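Local coordinates for CBS domain protein/ACT domain protein (Thermotoga maritima, PDB 1VR9), which is of unknown function but pairs two CBS domains with an ACT domain, and may tentatively be linked to magnesium binding or transport, at residues T44-V49 and E103-V108; D82-E87 and P107-E112. All blocks are in the same frame, centred on the assembly; numbering follows the deposited sequence. Where two conformers were deposited one is given.

Interaction 1. Residues T44-V49 and E103-V108; sequences TNECIV and EPYLPV
E46 and I48 on strand 46-49 look across at strand 105-108, the two short axes running almost parallel (7°) and approaching to 8.4 Å, a spacing for side-chain packing between sheets rather than for pairing within one. E46 makes the largest share of the contact. With CG anti to the backbone N (chi1 176°) and the rest of the chain extended, its side chain runs past the P104 ring, the two pointing opposite ways, and its carboxylate arrives at the backbone of Y105. There OE1 accepts Y105 N at 2.9 Å, on its syn side and little out of the carboxylate plane, while OE2 lies 2.7 Å from Y105 O. OE1 also presses on P104 CD at 3.1 Å and sits at the edge of the Y105 ring, in its plane. E103 bends at chi2, bringing its OE1 to 3.6 Å from E46 OE1, with the two carboxylate planes 73° apart; this like charge, together with the nearness of OE2 to Y105 O, would probably favour a proton on E46. A water donates to E103 OE1 and, weakly, to N45 OD1, spanning the outer end of the contact. T44 OG1 rests 3.4 Å from P104 CG. At the other end the chemistry turns apolar: I48 CD1 meets P107 CG (3.8 Å) and Y105 CB. Strand 56-61 flanks this seam through V59 on E46 and F56 on P107, strand 115-120 through L115 and A118 on I48, and L106 turns the other way onto helix 91-100. Here the sheets of the two CBS domains face each other in a CBS pair (Bateman module).

Interaction 2. Residues D82-E87 and P107-E112; sequences DFFVHE and PVVDEE
V85 O is held by two groups of the facing strand: V109 N donates to it at 2.9 Å, and V108 CA, 3.3 Å away, points its C-H at it. V85 N returns a bond to P107 O, and E87 N one to V109 O, completing a parallel ladder with V85 beside V108 and H86 beside V109. The ladder ends at P107, which has no N-H to give; F83 O instead meets its CD at 3.2 Å and is buried with no polar partner in the model. The F83 ring, swung out with CG anti to the backbone N (chi1 -176°), crosses the proline at about a right angle, CD2 3.6 Å from P107 CD. On the sheet face bearing H86 and V109, the valine methyl CG2 lies over one face of the imidazole, 4.0 Å from its centroid and 16° off the normal, a CH-pi contact. The same methyl touches F84 CD1 at 3.7 Å, and H86 ND1 lies in plane at the edge of that phenylalanine ring. H86 CD2 reaches D110 O at 3.3 Å. With an alanine here in place of H86, V109 CG2 would probably lose the imidazole face and keep F84 beside it, while a gap opened toward the D110 backbone. On the face bearing V85 and V108 their CG2 methyls meet; just past the strand the E87 side chain crosses that of V108 at about a right angle. Farther on, D110 OD1 accepts E112 N from above its carboxylate plane in an Asx turn and also takes R114 N, bracing the turn that leads into strand 115-120. Strand 85-86, helix 91-100 and strand 105-109 form the beta-alpha-beta unit of a CBS domain, whose parallel strand pair is joined here.

Strand 105-109 serves both contacts, and P107 belongs to each. Both are partly buried. Interaction 1, central in the chain but with a water-bridged outer end at N45, sets the two CBS domains sheet against sheet; interaction 2, farther out, works inside the second domain, pairing 85-86 with 105-109 edge to edge, and runs toward exposed acidic residues at its far end. Their chemistry differs accordingly: a buried glutamate reaching a backbone, with apolar packing behind it, in the first; backbone rungs framed by valines and aromatic rings in the second. F83 knits them together, its CE2 packing on Y105 O and on E103 CB, while L106 touches V85 and F83.

Interaction 1. Residues T44-V49 and E103-V108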
loop_
_atom_site.group_PDB
_atom_site.type_symbol
_atom_site.label_atom_id
_atom_site.label_comp_id
_atom_site.label_asym_id
_atom_site.label_seq_id
_atom_site.Cartn_x
_atom_site.Cartn_y
_atom_site.Cartn_z
ATOM N N THR A 44 12.010 1.604 -1.109
ATOM C CA THR A 44 10.857 1.933 -1.907
ATOM C C THR A 44 10.444 3.426 -1.735
ATOM O O THR A 44 11.096 4.161 -0.996
ATOM C CB THR A 44 9.723 0.968 -1.572
ATOM O OG1 THR A 44 8.655 1.104 -2.526
ATOM C CG2 THR A 44 9.189 1.232 -0.144
ATOM N N ASN A 45 9.428 3.862 -2.478
ATOM C CA ASN A 45 8.974 5.256 -2.474
ATOM C C ASN A 45 7.455 5.369 -2.191
ATOM O O ASN A 45 6.824 6.367 -2.568
ATOM C CB ASN A 45 9.291 5.949 -3.786
ATOM C CG ASN A 45 8.706 5.234 -4.982
ATOM O OD1 ASN A 45 8.040 4.204 -4.842
ATOM N ND2 ASN A 45 8.970 5.770 -6.176
ATOM N N GLU A 46 6.910 4.335 -1.568
ATOM C CA GLU A 46 5.496 4.290 -1.145
ATOM C C GLU A 46 5.425 3.783 0.300
ATOM O O GLU A 46 6.201 2.909 0.696
ATOM C CB GLU A 46 4.723 3.305 -2.025
ATOM C CG GLU A 46 3.257 3.123 -1.599
ATOM C CD GLU A 46 2.573 1.915 -2.220
ATOM O OE1 GLU A 46 3.231 1.212 -2.973
ATOM O OE2 GLU A 46 1.367 1.712 -1.984
ATOM N N CYS A 47 4.463 4.309 1.080
ATOM C CA CYS A 47 4.161 3.815 2.406
ATOM C C CYS A 47 2.648 3.728 2.489
ATOM O O CYS A 47 1.971 4.689 2.114
ATOM C CB CYS A 47 4.674 4.792 3.458
ATOM S SG CYS A 47 4.852 4.048 5.066
ATOM N N ILE A 48 2.130 2.597 2.936
ATOM C CA ILE A 48 0.684 2.439 3.130
ATOM C C ILE A 48 0.321 3.021 4.503
ATOM O O ILE A 48 1.056 2.833 5.479
ATOM C CB ILE A 48 0.249 0.943 2.982
ATOM C CG1 ILE A 48 0.430 0.502 1.511
ATOM C CG2 ILE A 48 -1.174 0.730 3.439
ATOM C CD1 ILE A 48 0.151 -0.976 1.237
ATOM N N VAL A 49 -0.811 3.693 4.597
ATOM C CA VAL A 49 -1.188 4.344 5.861
ATOM C C VAL A 49 -2.484 3.770 6.426
ATOM O O VAL A 49 -3.446 3.543 5.695
ATOM C CB VAL A 49 -1.358 5.882 5.660
ATOM C CG1 VAL A 49 -1.722 6.545 6.955
ATOM C CG2 VAL A 49 -0.090 6.530 5.066
ATOM N N GLU A 103 1.807 1.433 -8.284
ATOM C CA GLU A 103 2.476 1.524 -7.001
ATOM C C GLU A 103 3.080 0.157 -6.733
ATOM O O GLU A 103 2.542 -0.845 -7.198
ATOM C CB GLU A 103 1.456 1.856 -5.907
ATOM C CG GLU A 103 0.806 3.225 -5.991
ATOM C CD GLU A 103 1.739 4.364 -5.656
ATOM O OE1 GLU A 103 2.701 4.172 -4.878
ATOM O OE2 GLU A 103 1.527 5.471 -6.212
ATOM N N PRO A 104 4.197 0.093 -5.998
ATOM C CA PRO A 104 4.796 -1.215 -5.663
ATOM C C PRO A 104 3.997 -2.122 -4.743
ATOM O O PRO A 104 4.272 -3.330 -4.720
ATOM C CB PRO A 104 6.103 -0.834 -4.983
ATOM C CG PRO A 104 5.946 0.521 -4.535
ATOM C CD PRO A 104 5.027 1.201 -5.492
ATOM N N TYR A 105 3.084 -1.546 -3.958
ATOM C CA TYR A 105 2.241 -2.283 -3.044
ATOM C C TYR A 105 0.793 -1.821 -3.111
ATOM O O TYR A 105 0.499 -0.618 -2.985
ATOM C CB TYR A 105 2.747 -2.157 -1.606
ATOM C CG TYR A 105 4.151 -2.629 -1.413
ATOM C CD1 TYR A 105 4.411 -3.948 -1.095
ATOM C CD2 TYR A 105 5.228 -1.749 -1.500
ATOM C CE1 TYR A 105 5.712 -4.401 -0.888
ATOM C CE2 TYR A 105 6.528 -2.193 -1.305
ATOM C CZ TYR A 105 6.764 -3.509 -0.990
ATOM O OH TYR A 105 8.072 -3.938 -0.795
ATOM N N LEU A 106 -0.095 -2.777 -3.358
ATOM C CA LEU A 106 -1.533 -2.553 -3.436
ATOM C C LEU A 106 -2.190 -2.949 -2.089
ATOM O O LEU A 106 -2.097 -4.111 -1.640
ATOM C CB LEU A 106 -2.133 -3.353 -4.598
ATOM C CG LEU A 106 -3.650 -3.430 -4.699
ATOM C CD1 LEU A 106 -4.271 -2.072 -4.920
ATOM C CD2 LEU A 106 -4.055 -4.362 -5.818
ATOM N N PRO A 107 -2.798 -1.974 -1.398
ATOM C CA PRO A 107 -3.481 -2.291 -0.151
ATOM C C PRO A 107 -4.613 -3.307 -0.312
ATOM O O PRO A 107 -5.335 -3.272 -1.311
ATOM C CB PRO A 107 -4.023 -0.919 0.304
ATOM C CG PRO A 107 -3.143 0.043 -0.297
ATOM C CD PRO A 107 -2.821 -0.525 -1.654
ATOM N N VAL A 108 -4.713 -4.219 0.653
ATOM C CA VAL A 108 -5.781 -5.221 0.737
ATOM C C VAL A 108 -6.589 -4.994 2.002
ATOM O O VAL A 108 -6.031 -4.845 3.087
ATOM C CB VAL A 108 -5.207 -6.667 0.726
ATOM C CG1 VAL A 108 -6.307 -7.700 0.874
ATOM C CG2 VAL A 108 -4.394 -6.886 -0.560
HETATM O O HOH W 1 5.302 4.982 -5.717
#

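Interaction 2. Residues D82-E87 and P107-E112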
loop_
_atom_site.group_PDB
_atom_site.type_symbol
_atom_site.label_atom_id
_atom_site.label_comp_id
_atom_site.label_asym_id
_atom_site.label_seq_id
_atom_site.Cartn_x
_atom_site.Cartn_y
_atom_site.Cartn_z
ATOM N N ASP A 82 -8.689 5.601 -2.650
ATOM C CA ASP A 82 -9.488 4.612 -3.387
ATOM C C ASP A 82 -8.656 3.449 -3.917
ATOM O O ASP A 82 -9.193 2.571 -4.612
ATOM C CB ASP A 82 -10.243 5.279 -4.553
ATOM C CG ASP A 82 -11.041 6.507 -4.116
ATOM O OD1 ASP A 82 -11.946 6.383 -3.243
ATOM O OD2 ASP A 82 -10.777 7.617 -4.644
ATOM N N PHE A 83 -7.354 3.440 -3.596
ATOM C CA PHE A 83 -6.399 2.463 -4.145
ATOM C C PHE A 83 -6.297 1.254 -3.213
ATOM O O PHE A 83 -5.459 1.202 -2.317
ATOM C CB PHE A 83 -5.021 3.112 -4.371
ATOM C CG PHE A 83 -4.017 2.218 -5.025
ATOM C CD1 PHE A 83 -4.161 1.825 -6.363
ATOM C CD2 PHE A 83 -2.864 1.806 -4.337
ATOM C CE1 PHE A 83 -3.211 1.017 -6.977
ATOM C CE2 PHE A 83 -1.930 1.027 -4.942
ATOM C CZ PHE A 83 -2.104 0.613 -6.279
ATOM N N PHE A 84 -7.181 0.283 -3.434
ATOM C CA PHE A 84 -7.225 -0.921 -2.624
ATOM C C PHE A 84 -7.990 -2.011 -3.375
ATOM O O PHE A 84 -8.741 -1.726 -4.302
ATOM C CB PHE A 84 -7.940 -0.654 -1.273
ATOM C CG PHE A 84 -9.397 -0.284 -1.415
ATOM C CD1 PHE A 84 -10.369 -1.257 -1.549
ATOM C CD2 PHE A 84 -9.787 1.048 -1.457
ATOM C CE1 PHE A 84 -11.702 -0.916 -1.712
ATOM C CE2 PHE A 84 -11.090 1.400 -1.607
ATOM C CZ PHE A 84 -12.067 0.426 -1.737
ATOM N N VAL A 85 -7.807 -3.248 -2.931
ATOM C CA VAL A 85 -8.700 -4.352 -3.308
ATOM C C VAL A 85 -9.133 -5.105 -2.040
ATOM O O VAL A 85 -8.531 -4.929 -1.003
ATOM C CB VAL A 85 -8.046 -5.320 -4.315
ATOM C CG1 VAL A 85 -7.836 -4.618 -5.619
ATOM C CG2 VAL A 85 -6.737 -5.918 -3.789
ATOM N N HIS A 86 -10.176 -5.927 -2.145
ATOM C CA HIS A 86 -10.664 -6.709 -1.001
ATOM C C HIS A 86 -10.008 -8.093 -0.964
ATOM O O HIS A 86 -9.598 -8.618 -1.984
ATOM C CB HIS A 86 -12.195 -6.851 -1.052
ATOM C CG HIS A 86 -12.929 -5.636 -0.583
ATOM N ND1 HIS A 86 -13.241 -4.578 -1.415
ATOM C CD2 HIS A 86 -13.417 -5.310 0.638
ATOM C CE1 HIS A 86 -13.899 -3.662 -0.725
ATOM N NE2 HIS A 86 -14.017 -4.080 0.522
ATOM N N GLU A 87 -9.929 -8.688 0.222
ATOM C CA GLU A 87 -9.355 -10.033 0.371
ATOM C C GLU A 87 -9.946 -11.071 -0.582
ATOM O O GLU A 87 -9.240 -11.961 -1.065
ATOM C CB GLU A 87 -9.600 -10.559 1.779
ATOM C CG GLU A 87 -8.755 -9.922 2.862
ATOM C CD GLU A 87 -8.911 -10.649 4.193
ATOM O OE1 GLU A 87 -10.045 -10.739 4.729
ATOM O OE2 GLU A 87 -7.887 -11.134 4.713
ATOM N N PRO A 107 -2.798 -1.974 -1.398
ATOM C CA PRO A 107 -3.481 -2.291 -0.151
ATOM C C PRO A 107 -4.613 -3.307 -0.312
ATOM O O PRO A 107 -5.335 -3.272 -1.311
ATOM C CB PRO A 107 -4.023 -0.919 0.304
ATOM C CG PRO A 107 -3.143 0.043 -0.297
ATOM C CD PRO A 107 -2.821 -0.525 -1.654
ATOM N N VAL A 108 -4.713 -4.219 0.653
ATOM C CA VAL A 108 -5.781 -5.221 0.737
ATOM C C VAL A 108 -6.589 -4.994 2.002
ATOM O O VAL A 108 -6.031 -4.845 3.087
ATOM C CB VAL A 108 -5.207 -6.667 0.726
ATOM C CG1 VAL A 108 -6.307 -7.700 0.874
ATOM C CG2 VAL A 108 -4.394 -6.886 -0.560
ATOM N N VAL A 109 -7.901 -4.978 1.859
ATOM C CA VAL A 109 -8.778 -4.655 2.984
ATOM C C VAL A 109 -9.887 -5.699 3.145
ATOM O O VAL A 109 -10.169 -6.478 2.225
ATOM C CB VAL A 109 -9.400 -3.231 2.849
ATOM C CG1 VAL A 109 -8.323 -2.153 2.772
ATOM C CG2 VAL A 109 -10.306 -3.161 1.650
ATOM N N ASP A 110 -10.505 -5.712 4.325
ATOM C CA ASP A 110 -11.690 -6.541 4.573
ATOM C C ASP A 110 -12.937 -5.703 4.323
ATOM O O ASP A 110 -12.849 -4.578 3.844
ATOM C CB ASP A 110 -11.659 -7.176 5.984
ATOM C CG ASP A 110 -11.866 -6.172 7.109
ATOM O OD1 ASP A 110 -12.265 -5.018 6.853
ATOM O OD2 ASP A 110 -11.656 -6.556 8.287
ATOM N N GLU A 111 -14.100 -6.250 4.653
ATOM C CA GLU A 111 -15.366 -5.580 4.355
ATOM C C GLU A 111 -15.648 -4.321 5.177
ATOM O O GLU A 111 -16.512 -3.525 4.802
ATOM C CB GLU A 111 -16.515 -6.566 4.503
ATOM C CG GLU A 111 -16.464 -7.678 3.482
ATOM C CD GLU A 111 -17.645 -8.620 3.575
ATOM O OE1 GLU A 111 -18.618 -8.317 4.308
ATOM O OE2 GLU A 111 -17.600 -9.672 2.901
ATOM N N GLU A 112 -14.944 -4.142 6.292
ATOM C CA GLU A 112 -15.033 -2.906 7.068
ATOM C C GLU A 112 -13.895 -1.938 6.774
ATOM O O GLU A 112 -13.658 -1.021 7.544
ATOM C CB GLU A 112 -15.079 -3.216 8.570
ATOM C CG GLU A 112 -16.379 -3.817 9.019
ATOM C CD GLU A 112 -16.563 -5.234 8.531
ATOM O OE1 GLU A 112 -15.606 -6.028 8.660
ATOM O OE2 GLU A 112 -17.659 -5.552 8.023
#